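Local coordinates for protein proteinase K (Serratia sp., PDB 2B6N) that probably cleaves peptide bonds as a calcium-binding, proteinase K-like serine endopeptidase of the subtilase family, this chain being its catalytic part in a psychrotrophic bacterium, at residues A[10-15]-A[200-205]; A[109-114]-A[140-145]; A[144-147]-A[152-155]. One frame throughout, in Å; residues are numbered along the deposited sequence.

How the interactions relate
Interactions 2 and 3 lie side by side, their centres about 8 Å apart, and share helix 137-148: interaction 2 ties it to helix 107-120, interaction 3 to the sheet through strand 152-156. They meet where I114 packs on A146 and F153. Interaction 1 lies on the other side of the chain's centre, about 27 Å from interaction 2 and 22 Å from interaction 3 between centres, and involves an edge strand, 199-202, of the same parallel sheet. Its two segments bracket the others in sequence, so strand 199-202, which follows those helix-strand units along the chain, comes back to the calcium-binding N-terminal region.

Interaction 1: A[10-15]-A[200-205]; sequences IDRIDQ and YAPGSS. With CA (calcium ion), chain C; SO4 (sulfate ion), chain D.
The guanidinium of R12, a residue that also meets P202 across the contact, has the carbonyl carbon of Q15 at its edge and in its plane. There NH1 gives a weak hydrogen bond to Q15 O, 2.9 Å long and bent to 128°, while NE forms a salt bridge with D185. The guanidinium is thus anchored through NH1 and NE, and D185 probably offsets its charge. With CG anti to the backbone N (chi1 -178°) and a bend at the next bond, the chain leads its charged end away from P202, and only CB stays near the ring, 4.0 Å from P202 CG. Beside it I13 crosses the proline at a slant, with I13 CG1 3.9 Å from P202 CD; the still closer approach of its CD1 is doubtful. The touching surface is small, apolar and buried, without a hydrogen bond between the segments.

Polar work is done further out. S204 OG donates a hydrogen bond to sulfate O4, modelled unusually short at 2.5 Å, and the sulfate, probably from the crystallisation liquor, is also held by S189. On the other segment, D11 grips calcium with both its carbonyl O and OD1, each 2.4 Å from the metal. D14 OD1, Q15 OE1 and a water add three more ligands, and D21 and N23 bring the total to seven. This is a calcium site assembled from D11 of helix 8-13, D14 and Q15 just beyond it, and D21 and N23 further along the chain, with the helix laid against an edge strand, 199-202, of the subtilase parallel sheet.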
loop_
_atom_site.group_PDB
_atom_site.type_symbol
_atom_site.label_atom_id
_atom_site.label_comp_id
_atom_site.label_asym_id
_atom_site.label_seq_id
_atom_site.Cartn_x
_atom_site.Cartn_y
_atom_site.Cartn_z
ATOM N N ILE A 10 8.374 -8.164 3.798
ATOM C CA ILE A 10 9.414 -7.164 4.037
ATOM C C ILE A 10 10.827 -7.785 3.915
ATOM O O ILE A 10 11.747 -7.113 3.467
ATOM C CB ILE A 10 9.207 -6.376 5.371
ATOM C CG1 ILE A 10 9.369 -7.282 6.596
ATOM C CG2 ILE A 10 7.844 -5.656 5.366
ATOM C CD1 ILE A 10 9.174 -6.532 7.921
ATOM N N ASP A 11 10.983 -9.056 4.293
ATOM C CA ASP A 11 12.261 -9.787 4.056
ATOM C C ASP A 11 12.668 -9.738 2.563
ATOM O O ASP A 11 13.862 -9.589 2.215
ATOM C CB ASP A 11 12.123 -11.251 4.534
ATOM C CG ASP A 11 13.481 -11.972 4.721
ATOM O OD1 ASP A 11 14.554 -11.396 4.419
ATOM O OD2 ASP A 11 13.441 -13.128 5.184
ATOM N N ARG A 12 11.681 -9.882 1.681
ATOM C CA ARG A 12 11.938 -9.934 0.237
ATOM C C ARG A 12 12.405 -8.623 -0.387
ATOM O O ARG A 12 13.233 -8.637 -1.305
ATOM C CB ARG A 12 10.693 -10.425 -0.517
ATOM C CG ARG A 12 10.879 -10.558 -2.075
ATOM C CD ARG A 12 11.717 -11.818 -2.388
ATOM N NE ARG A 12 12.216 -11.925 -3.775
ATOM C CZ ARG A 12 13.306 -11.322 -4.244
ATOM N NH1 ARG A 12 14.000 -10.467 -3.494
ATOM N NH2 ARG A 12 13.685 -11.544 -5.495
ATOM N N ILE A 13 11.876 -7.505 0.105
ATOM C CA ILE A 13 12.022 -6.228 -0.591
ATOM C C ILE A 13 13.419 -5.601 -0.461
ATOM O O ILE A 13 13.825 -4.820 -1.325
ATOM C CB ILE A 13 10.876 -5.241 -0.204
ATOM C CG1 ILE A 13 9.507 -5.843 -0.549
ATOM C CG2 ILE A 13 11.034 -3.908 -0.906
ATOM C CD1 ILE A 13 9.345 -6.223 -2.003
ATOM N N ASP A 14 14.167 -5.968 0.582
ATOM C CA ASP A 14 15.530 -5.407 0.796
ATOM C C ASP A 14 16.691 -6.209 0.155
ATOM O O ASP A 14 17.868 -5.980 0.474
ATOM C CB ASP A 14 15.801 -5.139 2.299
ATOM C CG ASP A 14 16.147 -6.398 3.061
ATOM O OD1 ASP A 14 15.723 -7.500 2.635
ATOM O OD2 ASP A 14 16.890 -6.291 4.050
ATOM N N GLN A 15 16.360 -7.122 -0.758
ATOM C CA GLN A 15 17.355 -7.955 -1.439
ATOM C C GLN A 15 16.949 -8.212 -2.896
ATOM O O GLN A 15 15.752 -8.193 -3.232
ATOM C CB GLN A 15 17.544 -9.277 -0.673
ATOM C CG GLN A 15 16.242 -10.070 -0.451
ATOM C CD GLN A 15 16.465 -11.318 0.360
ATOM O OE1 GLN A 15 16.345 -11.299 1.590
ATOM N NE2 GLN A 15 16.800 -12.419 -0.319
ATOM N N TYR A 200 5.541 -4.859 -9.071
ATOM C CA TYR A 200 5.058 -6.009 -8.330
ATOM C C TYR A 200 5.645 -5.945 -6.907
ATOM O O TYR A 200 6.749 -5.417 -6.690
ATOM C CB TYR A 200 5.531 -7.295 -9.001
ATOM C CG TYR A 200 4.598 -7.872 -10.047
ATOM C CD1 TYR A 200 4.896 -7.766 -11.410
ATOM C CD2 TYR A 200 3.438 -8.545 -9.669
ATOM C CE1 TYR A 200 4.035 -8.297 -12.384
ATOM C CE2 TYR A 200 2.580 -9.092 -10.630
ATOM C CZ TYR A 200 2.892 -8.973 -11.980
ATOM O OH TYR A 200 2.026 -9.538 -12.897
ATOM N N ALA A 201 4.906 -6.496 -5.948
ATOM C CA ALA A 201 5.344 -6.537 -4.546
ATOM C C ALA A 201 4.734 -7.781 -3.880
ATOM O O ALA A 201 3.716 -8.299 -4.362
ATOM C CB ALA A 201 4.907 -5.254 -3.811
ATOM N N PRO A 202 5.359 -8.280 -2.790
ATOM C CA PRO A 202 4.795 -9.424 -2.049
ATOM C C PRO A 202 3.348 -9.221 -1.657
ATOM O O PRO A 202 3.002 -8.220 -1.001
ATOM C CB PRO A 202 5.669 -9.486 -0.797
ATOM C CG PRO A 202 7.024 -9.050 -1.304
ATOM C CD PRO A 202 6.643 -7.850 -2.204
ATOM N N GLY A 203 2.505 -10.178 -2.025
ATOM C CA GLY A 203 1.081 -10.078 -1.688
ATOM C C GLY A 203 0.423 -11.365 -1.244
ATOM O O GLY A 203 -0.664 -11.320 -0.685
ATOM N N SER A 204 1.068 -12.507 -1.474
ATOM C CA SER A 204 0.517 -13.789 -0.992
ATOM C C SER A 204 1.010 -14.108 0.434
ATOM O O SER A 204 2.214 -14.033 0.705
ATOM C CB SER A 204 0.876 -14.936 -1.949
ATOM O OG SER A 204 0.214 -14.840 -3.218
ATOM N N SER A 205 0.075 -14.449 1.328
ATOM C CA SER A 205 0.364 -14.875 2.724
ATOM C C SER A 205 1.241 -13.871 3.471
ATOM O O SER A 205 2.361 -14.177 3.889
ATOM C CB SER A 205 0.975 -16.290 2.777
ATOM O OG SER A 205 0.065 -17.251 2.268
HETATM CA CA CA C . 15.926 -9.728 3.365
HETATM S S SO4 D . -1.098 -18.024 -4.765
HETATM O O1 SO4 D . -0.545 -19.294 -4.278
HETATM O O2 SO4 D . -2.522 -18.167 -5.072
HETATM O O3 SO4 D . -0.408 -17.654 -6.007
HETATM O O4 SO4 D . -0.966 -17.045 -3.693
HETATM O O HOH W 1 18.314 -8.949 2.839
#

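Interaction 2: A[109-114]-A[140-145]; sequences GVIAGI and DDAVNA
I114 lies over A142, its CG2 methyl 3.8 Å from A142 CB and 3.3 Å from the carbonyl O of the same residue. That methyl is therefore set against the backbone of helix 137-148 as well as against a side chain. The other branch of I114 runs on to V143, where CD1 stops 3.8 Å from V143 CG2 as the two chains slant across each other. In the isoleucine, CG1 beside the backbone N (chi1 -65°) and a nearly extended chi2 carry CD1 to the valine while CG2 stays with the alanine. These helices, 107-120 and 137-148, flank strand 125-129 in sequence and belong to successive beta-alpha-beta units of the subtilase fold; over the short segments they run almost parallel, 8° apart, with axes 9.4 Å from each other. The small A142, pointing toward the other helix, is consistent with this spacing. I111, one turn before I114, touches the same alanine, its CG2 4.0 Å from A142 CB, and also packs on A138 and T139. No hydrogen bond joins the two segments. M129 of strand 125-129 meets both I114 and V143 at the sheet side of the pair.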
loop_
_atom_site.group_PDB
_atom_site.type_symbol
_atom_site.label_atom_id
_atom_site.label_comp_id
_atom_site.label_asym_id
_atom_site.label_seq_id
_atom_site.Cartn_x
_atom_site.Cartn_y
_atom_site.Cartn_z
ATOM N N GLY A 109 -18.269 7.569 -1.642
ATOM C CA GLY A 109 -17.532 7.618 -0.369
ATOM C C GLY A 109 -16.028 7.478 -0.587
ATOM O O GLY A 109 -15.223 8.149 0.077
ATOM N N VAL A 110 -15.647 6.620 -1.534
ATOM C CA VAL A 110 -14.228 6.447 -1.852
ATOM C C VAL A 110 -13.657 7.755 -2.400
ATOM O O VAL A 110 -12.564 8.174 -2.009
ATOM C CB VAL A 110 -13.996 5.309 -2.861
ATOM C CG1 VAL A 110 -12.526 5.315 -3.370
ATOM C CG2 VAL A 110 -14.366 3.956 -2.227
ATOM N N ILE A 111 -14.398 8.374 -3.316
ATOM C CA ILE A 111 -14.019 9.687 -3.868
ATOM C C ILE A 111 -13.932 10.764 -2.775
ATOM O O ILE A 111 -12.988 11.571 -2.755
ATOM C CB ILE A 111 -14.950 10.112 -5.047
ATOM C CG1 ILE A 111 -14.689 9.225 -6.285
ATOM C CG2 ILE A 111 -14.795 11.616 -5.346
ATOM C CD1 ILE A 111 -15.736 9.339 -7.361
ATOM N N ALA A 112 -14.904 10.771 -1.856
ATOM C CA ALA A 112 -14.835 11.654 -0.692
ATOM C C ALA A 112 -13.519 11.482 0.075
ATOM O O ALA A 112 -12.896 12.472 0.452
ATOM C CB ALA A 112 -16.061 11.465 0.244
ATOM N N GLY A 113 -13.100 10.237 0.296
ATOM C CA GLY A 113 -11.825 9.950 1.000
ATOM C C GLY A 113 -10.585 10.423 0.234
ATOM O O GLY A 113 -9.629 10.957 0.824
ATOM N N ILE A 114 -10.591 10.203 -1.077
ATOM C CA ILE A 114 -9.486 10.676 -1.933
ATOM C C ILE A 114 -9.374 12.199 -1.806
ATOM O O ILE A 114 -8.284 12.738 -1.569
ATOM C CB ILE A 114 -9.717 10.300 -3.412
ATOM C CG1 ILE A 114 -9.706 8.774 -3.597
ATOM C CG2 ILE A 114 -8.639 10.933 -4.301
ATOM C CD1 ILE A 114 -10.344 8.281 -4.916
ATOM N N ASP A 140 -10.987 7.803 -11.116
ATOM C CA ASP A 140 -9.681 8.102 -11.710
ATOM C C ASP A 140 -9.327 9.599 -11.642
ATOM O O ASP A 140 -8.190 9.968 -11.337
ATOM C CB ASP A 140 -9.628 7.617 -13.167
ATOM C CG ASP A 140 -9.919 6.126 -13.317
ATOM O OD1 ASP A 140 -9.797 5.359 -12.336
ATOM O OD2 ASP A 140 -10.255 5.729 -14.457
ATOM N N ASP A 141 -10.310 10.454 -11.935
ATOM C CA ASP A 141 -10.099 11.900 -11.878
ATOM C C ASP A 141 -9.725 12.355 -10.481
ATOM O O ASP A 141 -8.864 13.235 -10.314
ATOM C CB ASP A 141 -11.359 12.659 -12.286
ATOM C CG ASP A 141 -11.617 12.624 -13.790
ATOM O OD1 ASP A 141 -10.712 12.258 -14.580
ATOM O OD2 ASP A 141 -12.759 12.962 -14.147
ATOM N N ALA A 142 -10.402 11.796 -9.477
ATOM C CA ALA A 142 -10.125 12.197 -8.106
ATOM C C ALA A 142 -8.701 11.795 -7.720
ATOM O O ALA A 142 -8.003 12.564 -7.063
ATOM C CB ALA A 142 -11.160 11.619 -7.119
ATOM N N VAL A 143 -8.285 10.596 -8.126
ATOM C CA VAL A 143 -6.911 10.125 -7.866
ATOM C C VAL A 143 -5.876 11.006 -8.578
ATOM O O VAL A 143 -4.917 11.473 -7.966
ATOM C CB VAL A 143 -6.694 8.641 -8.277
ATOM C CG1 VAL A 143 -5.191 8.264 -8.179
ATOM C CG2 VAL A 143 -7.512 7.720 -7.395
ATOM N N ASN A 144 -6.084 11.208 -9.870
ATOM C CA ASN A 144 -5.156 11.992 -10.688
ATOM C C ASN A 144 -5.037 13.435 -10.162
ATOM O O ASN A 144 -3.932 13.986 -10.102
ATOM C CB ASN A 144 -5.585 11.984 -12.162
ATOM C CG ASN A 144 -5.380 10.641 -12.841
ATOM O OD1 ASN A 144 -4.571 9.819 -12.423
ATOM N ND2 ASN A 144 -6.124 10.422 -13.914
ATOM N N ALA A 145 -6.161 14.014 -9.728
ATOM C CA ALA A 145 -6.154 15.346 -9.131
ATOM C C ALA A 145 -5.386 15.398 -7.806
ATOM O O ALA A 145 -4.640 16.358 -7.562
ATOM C CB ALA A 145 -7.612 15.885 -8.943
#

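Interaction 3: A[144-147]-A[152-155]; sequences NAAV and TFVV
A146 and F153 form the tight part of this contact: the alanine CB sits only 3.3 Å from F153 CE1 and 3.7 Å from F153 CZ, with the ring turned obliquely to it. A larger methyl-bearing group comes in at the other end of the phenylalanine. V147 CG2 is 3.8 Å from F153 CB and equally far from F153 CD1. On the phenylalanine, A146 thus meets mainly CE1 and CZ, V147 mainly CB and CD1, the two overlapping at CD1. Because CG1 of V147 stands anti to the backbone N (chi1 175°), CG2 falls beside that N and is the branch that meets the phenylalanine. The contact is purely apolar, with no hydrogen bond between the segments.

Helix 137-148 and strand 152-156 follow one another after strand 125-129, which is the neighbour of 152-156 in the sheet; together they make a parallel beta-alpha-beta unit, and F153 lies between helix and sheet at its return. Around the ring, A127 and M129 of strand 125-129 and I114 of helix 107-120 complete the apolar packing, and the backbone of F153 is bonded to I176 of strand 176-181.

The V147 end of the contact is looser: V147 is partly exposed and also leans on D174. N144, partly exposed as well, points away from the strand, and its OD1 accepts a hydrogen bond from the backbone N of D174. A145 turns to helix 107-120 rather than to the strand.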
loop_
_atom_site.group_PDB
_atom_site.type_symbol
_atom_site.label_atom_id
_atom_site.label_comp_id
_atom_site.label_asym_id
_atom_site.label_seq_id
_atom_site.Cartn_x
_atom_site.Cartn_y
_atom_site.Cartn_z
ATOM N N ASN A 144 -6.084 11.208 -9.870
ATOM C CA ASN A 144 -5.156 11.992 -10.688
ATOM C C ASN A 144 -5.037 13.435 -10.162
ATOM O O ASN A 144 -3.932 13.986 -10.102
ATOM C CB ASN A 144 -5.585 11.984 -12.162
ATOM C CG ASN A 144 -5.380 10.641 -12.841
ATOM O OD1 ASN A 144 -4.571 9.819 -12.423
ATOM N ND2 ASN A 144 -6.124 10.422 -13.914
ATOM N N ALA A 145 -6.161 14.014 -9.728
ATOM C CA ALA A 145 -6.154 15.346 -9.131
ATOM C C ALA A 145 -5.386 15.398 -7.806
ATOM O O ALA A 145 -4.640 16.358 -7.562
ATOM C CB ALA A 145 -7.612 15.885 -8.943
ATOM N N ALA A 146 -5.557 14.381 -6.944
ATOM C CA ALA A 146 -4.825 14.343 -5.661
ATOM C C ALA A 146 -3.319 14.211 -5.890
ATOM O O ALA A 146 -2.517 14.814 -5.171
ATOM C CB ALA A 146 -5.342 13.200 -4.757
ATOM N N VAL A 147 -2.951 13.433 -6.907
ATOM C CA VAL A 147 -1.550 13.275 -7.301
ATOM C C VAL A 147 -0.988 14.596 -7.855
ATOM O O VAL A 147 0.123 14.986 -7.504
ATOM C CB VAL A 147 -1.353 12.102 -8.294
ATOM C CG1 VAL A 147 0.085 12.043 -8.786
ATOM C CG2 VAL A 147 -1.721 10.766 -7.592
ATOM N N THR A 152 1.614 11.240 -3.462
ATOM C CA THR A 152 1.844 9.993 -4.173
ATOM C C THR A 152 0.729 9.014 -3.805
ATOM O O THR A 152 0.539 8.737 -2.623
ATOM C CB THR A 152 3.233 9.402 -3.783
ATOM O OG1 THR A 152 4.269 10.333 -4.162
ATOM C CG2 THR A 152 3.482 8.039 -4.433
ATOM N N PHE A 153 0.002 8.516 -4.811
ATOM C CA PHE A 153 -1.012 7.467 -4.609
ATOM C C PHE A 153 -0.548 6.099 -5.087
ATOM O O PHE A 153 -0.053 5.943 -6.211
ATOM C CB PHE A 153 -2.324 7.825 -5.321
ATOM C CG PHE A 153 -3.257 8.606 -4.477
ATOM C CD1 PHE A 153 -2.945 9.895 -4.085
ATOM C CD2 PHE A 153 -4.452 8.046 -4.071
ATOM C CE1 PHE A 153 -3.808 10.614 -3.296
ATOM C CE2 PHE A 153 -5.334 8.767 -3.278
ATOM C CZ PHE A 153 -5.010 10.049 -2.886
ATOM N N VAL A 154 -0.756 5.106 -4.227
ATOM C CA VAL A 154 -0.346 3.728 -4.487
ATOM C C VAL A 154 -1.607 2.877 -4.305
ATOM O O VAL A 154 -2.296 3.011 -3.294
ATOM C CB VAL A 154 0.748 3.267 -3.487
ATOM C CG1 VAL A 154 1.188 1.822 -3.819
ATOM C CG2 VAL A 154 1.964 4.211 -3.521
ATOM N N VAL A 155 -1.906 2.026 -5.281
ATOM C CA VAL A 155 -3.185 1.297 -5.330
ATOM C C VAL A 155 -3.009 -0.165 -5.725
ATOM O O VAL A 155 -2.064 -0.517 -6.450
ATOM C CB VAL A 155 -4.255 1.984 -6.271
ATOM C CG1 VAL A 155 -4.306 3.487 -6.023
ATOM C CG2 VAL A 155 -3.989 1.704 -7.773
#